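Local coordinates for glycerol dehydratase (Clostridium butyricum, PDB 1R9D), which probably dehydrates glycerol without coenzyme B12, acting as a lyase of the glycyl-radical enzyme family, at residues A[48-53]-A[207-211]; A[680-684]-A[701-705]; A[307-312]-A[361-365]. All blocks are in the same frame, centred on the assembly; numbering follows the deposited sequence.

In the fold
Read from the N terminus, the three contacts follow one another in series; none nests in or crosses another. Interaction 1 comes first and closes a loop of 153 residues, about half of it helical, bringing helix 47-61 alongside helix 197-230. Interaction 3 closes a shorter loop of 48 residues between helices 304-317 and 357-369. Both belong to the pyruvate formate lyase-like region, with centres about 35 Å apart. Interaction 2 comes last, in the glycine radical region. It spans only 16 residues and sets helix 680-687 against strand 702-705, the outermost of its sheet within this chain. Its centre lies about 49 Å from that of interaction 1 and about 30 Å from that of interaction 3.

Interaction 1: residues A[48-53]-A[207-211]; sequences ILRRAL and SVIIS
Ala52 and Ser207 meet where the two helical segments run almost parallel, at 7°, with axes 8.6 Å apart. Their CA atoms are 5.2 Å apart, which is close for a helix pair. Small side chains at the meeting point allow this. The methyl of Ala52 faces the second helix and lies against Ser207 and Ser211, with Ala52 CB 3.7 Å from Ser207 CB. It also rests near the site where Ser211 OG bonds to Ser207 O, at 2.8 Å. That carbonyl takes the backbone N-H of Ser211 as well, from the other face of its plane. Ser211 is thus tied back to its own helix, and its OG presents little more than a packing surface to Ala52.

Ser207 reaches into the angle between Ile48 and Leu49. Its CB packs on Ile48 CG1. Its OG lies beside the backbone N (chi1 -70°) and hydrogen-bonds to Lys203 O, one turn back in the same helix. Leu49 CD1 presses on Ser207 OG at 3.0 Å, a tight carbon-oxygen contact. Ile48 O is also near this hydroxyl.

Ile210 supplies the larger apolar patch. Its CD1 sits 4.0 Å from Leu49 CD1, with Leu49 lying athwart it. Leu53 CD2 approaches the same Ile210 CD1 from one turn further along its helix, at 4.3 Å. The CG2 branch of Ile210 turns instead to Ala52, nearest to Ala52 O at 3.9 Å, with Ala52 CB next. The two branches of Ile210 thus share out three residues of the facing helix.

The contact is plain helix-helix packing. Helix 520-524 borders it through Pro520, which touches Ile48, Arg51 and Ser211. Helix 169-190 packs against Ile209 on helix 197-230.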
# COMPACT_ATOMS: atom_id res chain seq x y z
N ILE A 48 5.04 3.15 -7.26
CA ILE A 48 5.27 2.81 -8.66
C ILE A 48 5.83 3.98 -9.47
O ILE A 48 6.69 3.80 -10.34
CB ILE A 48 3.96 2.29 -9.32
CG1 ILE A 48 4.26 1.71 -10.71
CG2 ILE A 48 2.93 3.41 -9.41
CD1 ILE A 48 5.02 0.39 -10.67
N LEU A 49 5.35 5.18 -9.18
CA LEU A 49 5.82 6.37 -9.90
C LEU A 49 7.23 6.74 -9.41
O LEU A 49 8.05 7.20 -10.19
CB LEU A 49 4.83 7.52 -9.69
CG LEU A 49 4.51 8.44 -10.87
CD1 LEU A 49 4.30 7.64 -12.15
CD2 LEU A 49 3.25 9.22 -10.54
N ARG A 50 7.51 6.52 -8.13
CA ARG A 50 8.83 6.81 -7.59
C ARG A 50 9.85 5.92 -8.30
O ARG A 50 10.96 6.35 -8.62
CB ARG A 50 8.88 6.53 -6.08
CG ARG A 50 8.16 7.57 -5.24
CD ARG A 50 9.08 8.13 -4.17
NE ARG A 50 8.96 7.42 -2.91
CZ ARG A 50 9.69 7.66 -1.83
NH1 ARG A 50 10.61 8.62 -1.84
NH2 ARG A 50 9.47 6.97 -0.73
N ARG A 51 9.47 4.67 -8.54
CA ARG A 51 10.34 3.72 -9.22
C ARG A 51 10.57 4.12 -10.68
O ARG A 51 11.68 3.98 -11.20
CB ARG A 51 9.73 2.31 -9.17
CG ARG A 51 9.70 1.67 -7.78
CD ARG A 51 11.10 1.45 -7.22
NE ARG A 51 11.98 0.83 -8.21
CZ ARG A 51 13.23 0.45 -7.98
NH1 ARG A 51 13.77 0.60 -6.78
NH2 ARG A 51 13.95 -0.07 -8.97
N ALA A 52 9.53 4.61 -11.34
CA ALA A 52 9.65 5.02 -12.74
C ALA A 52 10.53 6.27 -12.86
O ALA A 52 11.43 6.32 -13.71
CB ALA A 52 8.27 5.30 -13.33
N LEU A 53 10.28 7.26 -12.01
CA LEU A 53 11.05 8.50 -12.03
C LEU A 53 12.51 8.27 -11.63
O LEU A 53 13.40 9.00 -12.08
CB LEU A 53 10.41 9.53 -11.09
CG LEU A 53 9.01 9.98 -11.53
CD1 LEU A 53 8.33 10.75 -10.41
CD2 LEU A 53 9.13 10.85 -12.78
N SER A 207 3.57 4.92 -15.43
CA SER A 207 4.91 4.61 -14.94
C SER A 207 5.64 3.77 -15.98
O SER A 207 6.85 3.86 -16.13
CB SER A 207 4.85 3.87 -13.60
OG SER A 207 4.39 4.72 -12.57
N VAL A 208 4.88 2.93 -16.68
CA VAL A 208 5.46 2.10 -17.73
C VAL A 208 5.93 3.01 -18.87
O VAL A 208 6.99 2.80 -19.45
CB VAL A 208 4.42 1.11 -18.30
CG1 VAL A 208 4.93 0.51 -19.61
CG2 VAL A 208 4.14 0.00 -17.29
N ILE A 209 5.11 4.01 -19.18
CA ILE A 209 5.43 4.95 -20.25
C ILE A 209 6.69 5.75 -19.94
O ILE A 209 7.58 5.87 -20.78
CB ILE A 209 4.24 5.90 -20.51
CG1 ILE A 209 3.05 5.09 -21.03
CG2 ILE A 209 4.63 6.99 -21.51
CD1 ILE A 209 1.77 5.88 -21.19
N ILE A 210 6.76 6.28 -18.72
CA ILE A 210 7.93 7.05 -18.29
C ILE A 210 9.18 6.17 -18.37
O ILE A 210 10.23 6.61 -18.84
CB ILE A 210 7.74 7.55 -16.84
CG1 ILE A 210 6.63 8.61 -16.79
CG2 ILE A 210 9.06 8.11 -16.30
CD1 ILE A 210 6.21 9.00 -15.40
N SER A 211 9.05 4.93 -17.91
CA SER A 211 10.18 4.00 -17.91
C SER A 211 10.69 3.67 -19.31
O SER A 211 11.90 3.66 -19.55
CB SER A 211 9.79 2.70 -17.19
OG SER A 211 9.49 2.96 -15.83

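Interaction 2: residues A[680-684]-A[701-705]; sequences PTAAC and FNQKF
Phe701 meets Cys684 and Ala683 on a helix that runs antiparallel to the facing strand, at 179°. Its CB points to the helix, and CG lies anti to the backbone N (chi1 -179°), which carries the ring across. On the ring, CE2 does most of the touching. It lies 3.8 Å from Cys684 SG and 4.1 Å from Cys684 CA. At the tip, Phe701 CZ comes within 4.4 Å of Ala683 O. The sulfur sits at the ring edge, 83° off the ring normal and 5.1 Å from the centroid. This is an edge-on sulfur-aromatic contact.

The strand belongs to a beta-alpha-beta crossover within the glycine radical region of the chain. Strand 702-705 leads through helix 712-728 to the parallel neighbouring strand 733-738, and helix 680-687 lies beside helix 712-728. Strand 702-705 is the outermost of its mixed sheet within this chain, but the backbone of Lys704 also bonds to His785 in the C-terminal tail.

Gln703 reaches toward the helix between the two phenylalanines. The end of its side chain lies among Pro680, Ala683 and Cys684. At the start of the helix, Pro680 CB touches Phe705 CZ at 3.7 Å. Pro680 CG meets the same two-carbon end of the ring, Phe705 CZ and CE2.

Pro680 O is engaged within its own helix, where it accepts the backbone N-H of Cys684 at 2.9 Å. Leu722 of helix 712-728 touches Gln703 and Phe705. Tyr726 of that helix touches Cys684 and meets the ring of Phe701.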
# COMPACT_ATOMS: atom_id res chain seq x y z
N PRO A 680 28.98 -44.51 -13.58
CA PRO A 680 28.02 -43.42 -13.82
C PRO A 680 26.60 -43.85 -14.19
O PRO A 680 25.65 -43.15 -13.88
CB PRO A 680 28.70 -42.61 -14.92
CG PRO A 680 29.46 -43.66 -15.68
CD PRO A 680 30.06 -44.49 -14.58
N THR A 681 26.46 -44.99 -14.86
CA THR A 681 25.13 -45.46 -15.23
C THR A 681 24.35 -45.82 -13.97
O THR A 681 23.19 -45.44 -13.82
CB THR A 681 25.19 -46.70 -16.15
OG1 THR A 681 25.82 -46.35 -17.38
CG2 THR A 681 23.79 -47.22 -16.44
N ALA A 682 25.00 -46.55 -13.06
CA ALA A 682 24.35 -46.93 -11.81
C ALA A 682 23.96 -45.68 -11.04
O ALA A 682 22.89 -45.62 -10.44
CB ALA A 682 25.29 -47.80 -10.98
N ALA A 683 24.83 -44.67 -11.06
CA ALA A 683 24.54 -43.42 -10.37
C ALA A 683 23.29 -42.78 -10.99
O ALA A 683 22.39 -42.34 -10.27
CB ALA A 683 25.73 -42.47 -10.48
N CYS A 684 23.24 -42.73 -12.32
CA CYS A 684 22.10 -42.16 -13.01
C CYS A 684 20.82 -42.91 -12.64
O CYS A 684 19.78 -42.30 -12.40
CB CYS A 684 22.29 -42.22 -14.53
SG CYS A 684 23.43 -40.98 -15.23
N PHE A 701 21.71 -32.30 -11.15
CA PHE A 701 22.56 -33.49 -11.08
C PHE A 701 23.93 -33.24 -11.71
O PHE A 701 24.03 -32.97 -12.91
CB PHE A 701 21.82 -34.65 -11.78
CG PHE A 701 22.57 -35.96 -11.78
CD1 PHE A 701 23.49 -36.26 -10.78
CD2 PHE A 701 22.31 -36.91 -12.76
CE1 PHE A 701 24.14 -37.50 -10.76
CE2 PHE A 701 22.96 -38.15 -12.75
CZ PHE A 701 23.87 -38.44 -11.75
N ASN A 702 24.98 -33.32 -10.89
CA ASN A 702 26.36 -33.11 -11.34
C ASN A 702 27.11 -34.42 -11.49
O ASN A 702 27.01 -35.30 -10.63
CB ASN A 702 27.17 -32.30 -10.32
CG ASN A 702 27.15 -30.80 -10.57
OD1 ASN A 702 27.24 -30.34 -11.71
ND2 ASN A 702 27.06 -30.03 -9.49
N GLN A 703 27.88 -34.55 -12.57
CA GLN A 703 28.73 -35.70 -12.78
C GLN A 703 30.06 -35.17 -13.31
O GLN A 703 30.09 -34.18 -14.05
CB GLN A 703 28.10 -36.72 -13.73
CG GLN A 703 27.21 -37.73 -12.99
CD GLN A 703 26.98 -39.02 -13.75
OE1 GLN A 703 26.71 -40.07 -13.15
NE2 GLN A 703 27.06 -38.96 -15.06
N LYS A 704 31.16 -35.80 -12.90
CA LYS A 704 32.49 -35.38 -13.31
C LYS A 704 33.22 -36.54 -13.96
O LYS A 704 33.31 -37.62 -13.39
CB LYS A 704 33.28 -34.87 -12.10
CG LYS A 704 34.68 -34.36 -12.44
CD LYS A 704 35.35 -33.69 -11.25
CE LYS A 704 35.65 -34.68 -10.14
NZ LYS A 704 36.38 -34.04 -9.01
N PHE A 705 33.76 -36.30 -15.15
CA PHE A 705 34.48 -37.34 -15.88
C PHE A 705 35.95 -37.06 -16.10
O PHE A 705 36.37 -35.92 -16.27
CB PHE A 705 33.85 -37.57 -17.25
CG PHE A 705 32.62 -38.43 -17.22
CD1 PHE A 705 31.35 -37.85 -17.17
CD2 PHE A 705 32.73 -39.82 -17.21
CE1 PHE A 705 30.21 -38.65 -17.10
CE2 PHE A 705 31.60 -40.62 -17.14
CZ PHE A 705 30.33 -40.04 -17.09

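Interaction 3: residues A[307-312]-A[361-365]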
# COMPACT_ATOMS: atom_id res chain seq x y z
N ALA A 307 27.72 -12.75 -38.38
CA ALA A 307 26.61 -13.07 -37.50
C ALA A 307 27.19 -13.76 -36.27
O ALA A 307 26.81 -13.48 -35.14
CB ALA A 307 25.61 -14.00 -38.20
N GLN A 308 28.15 -14.66 -36.50
CA GLN A 308 28.79 -15.37 -35.40
C GLN A 308 29.60 -14.43 -34.53
O GLN A 308 29.63 -14.57 -33.31
CB GLN A 308 29.69 -16.49 -35.93
CG GLN A 308 30.34 -17.33 -34.83
CD GLN A 308 29.33 -18.15 -34.03
OE1 GLN A 308 28.59 -18.96 -34.59
NE2 GLN A 308 29.30 -17.95 -32.72
N GLU A 309 30.28 -13.46 -35.14
CA GLU A 309 31.08 -12.51 -34.35
C GLU A 309 30.17 -11.66 -33.45
O GLU A 309 30.54 -11.34 -32.33
CB GLU A 309 31.92 -11.61 -35.28
CG GLU A 309 32.82 -10.61 -34.54
CD GLU A 309 33.77 -9.86 -35.47
OE1 GLU A 309 33.37 -9.55 -36.61
OE2 GLU A 309 34.92 -9.58 -35.06
N LEU A 310 28.99 -11.31 -33.95
CA LEU A 310 28.04 -10.52 -33.17
C LEU A 310 27.53 -11.31 -31.97
O LEU A 310 27.37 -10.78 -30.87
CB LEU A 310 26.87 -10.08 -34.04
CG LEU A 310 27.18 -8.99 -35.07
CD1 LEU A 310 25.98 -8.74 -35.95
CD2 LEU A 310 27.60 -7.71 -34.35
N ILE A 311 27.27 -12.60 -32.19
CA ILE A 311 26.81 -13.46 -31.11
C ILE A 311 27.95 -13.56 -30.08
O ILE A 311 27.71 -13.51 -28.87
CB ILE A 311 26.41 -14.86 -31.64
CG1 ILE A 311 25.15 -14.72 -32.51
CG2 ILE A 311 26.15 -15.82 -30.49
CD1 ILE A 311 24.63 -16.03 -33.09
N ASP A 312 29.18 -13.68 -30.56
CA ASP A 312 30.33 -13.76 -29.65
C ASP A 312 30.41 -12.50 -28.80
O ASP A 312 30.73 -12.56 -27.61
CB ASP A 312 31.64 -13.94 -30.43
CG ASP A 312 31.73 -15.27 -31.15
OD1 ASP A 312 30.98 -16.21 -30.79
OD2 ASP A 312 32.57 -15.39 -32.07
N MET A 361 25.04 -21.82 -33.56
CA MET A 361 25.95 -20.69 -33.38
C MET A 361 26.14 -20.40 -31.90
O MET A 361 27.18 -19.88 -31.49
CB MET A 361 25.42 -19.45 -34.10
CG MET A 361 25.42 -19.58 -35.61
SD MET A 361 25.05 -18.03 -36.44
CE MET A 361 23.29 -18.10 -36.48
N ALA A 362 25.14 -20.74 -31.09
CA ALA A 362 25.24 -20.52 -29.66
C ALA A 362 26.27 -21.48 -29.08
O ALA A 362 27.08 -21.11 -28.24
CB ALA A 362 23.87 -20.74 -28.99
N LEU A 363 26.23 -22.73 -29.55
CA LEU A 363 27.18 -23.74 -29.09
C LEU A 363 28.58 -23.30 -29.52
O LEU A 363 29.54 -23.44 -28.77
CB LEU A 363 26.83 -25.10 -29.70
CG LEU A 363 25.46 -25.70 -29.32
CD1 LEU A 363 25.24 -27.01 -30.06
CD2 LEU A 363 25.40 -25.93 -27.82
N GLU A 364 28.68 -22.77 -30.73
CA GLU A 364 29.96 -22.32 -31.27
C GLU A 364 30.52 -21.17 -30.43
O GLU A 364 31.70 -21.13 -30.12
CB GLU A 364 29.78 -21.86 -32.72
CG GLU A 364 31.06 -21.82 -33.53
CD GLU A 364 31.52 -23.20 -33.98
OE1 GLU A 364 32.62 -23.31 -34.56
OE2 GLU A 364 30.76 -24.18 -33.78
N ALA A 365 29.65 -20.22 -30.06
CA ALA A 365 30.06 -19.07 -29.26
C ALA A 365 30.68 -19.46 -27.92
O ALA A 365 31.62 -18.80 -27.46
CB ALA A 365 28.86 -18.15 -29.02
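Gln308 and Met361 make the main link between these helical segments, whose axes are 9.5 Å apart and cross at -58°. Gln308 NE2 donates to Met361 O at 3.1 Å, with a fairly straight N-H...O angle of 162°. The acceptor lies in the amide plane of Gln308. Met361 O also takes the helical N-H of Ala365, from the opposite face of its plane, so the carbonyl is gripped twice. Gln308 OE1 lies over Met361 CB at 3.2 Å and leans on Glu364 CB at 3.7 Å. The Gln308 and Met361 chains lie alongside each other, pointing opposite ways.

Ile311 fills the apolar part. Its CD1 rests on Met361 CB at 3.7 Å and reaches SD beyond. Its CG2 packs on Ala365 CB at 3.9 Å, on the next turn of the second helix.

The amide of Gln308 is steered by a bend at chi2 (67°) and by Asp312 of its own helix. NE2 donates to Asp312 OD1 at 3.1 Å, meeting it from above the carboxylate plane. With two acceptors in its plane, the amide is held against rotation. Asp312 OD1 also lies against Ala365 CB. Further out, Asp312 OD2 bonds to His368 ND1 on helix 357-369, a second polar tie between the helices. Glu364 turns its carboxylate away to Ser7 N and to a salt bridge with Arg391.

Around this buried contact, helix 260-277 places Phe260 against Ala307 and Ile311, while helix 386-397 covers Leu363 on the far side of helix 357-369.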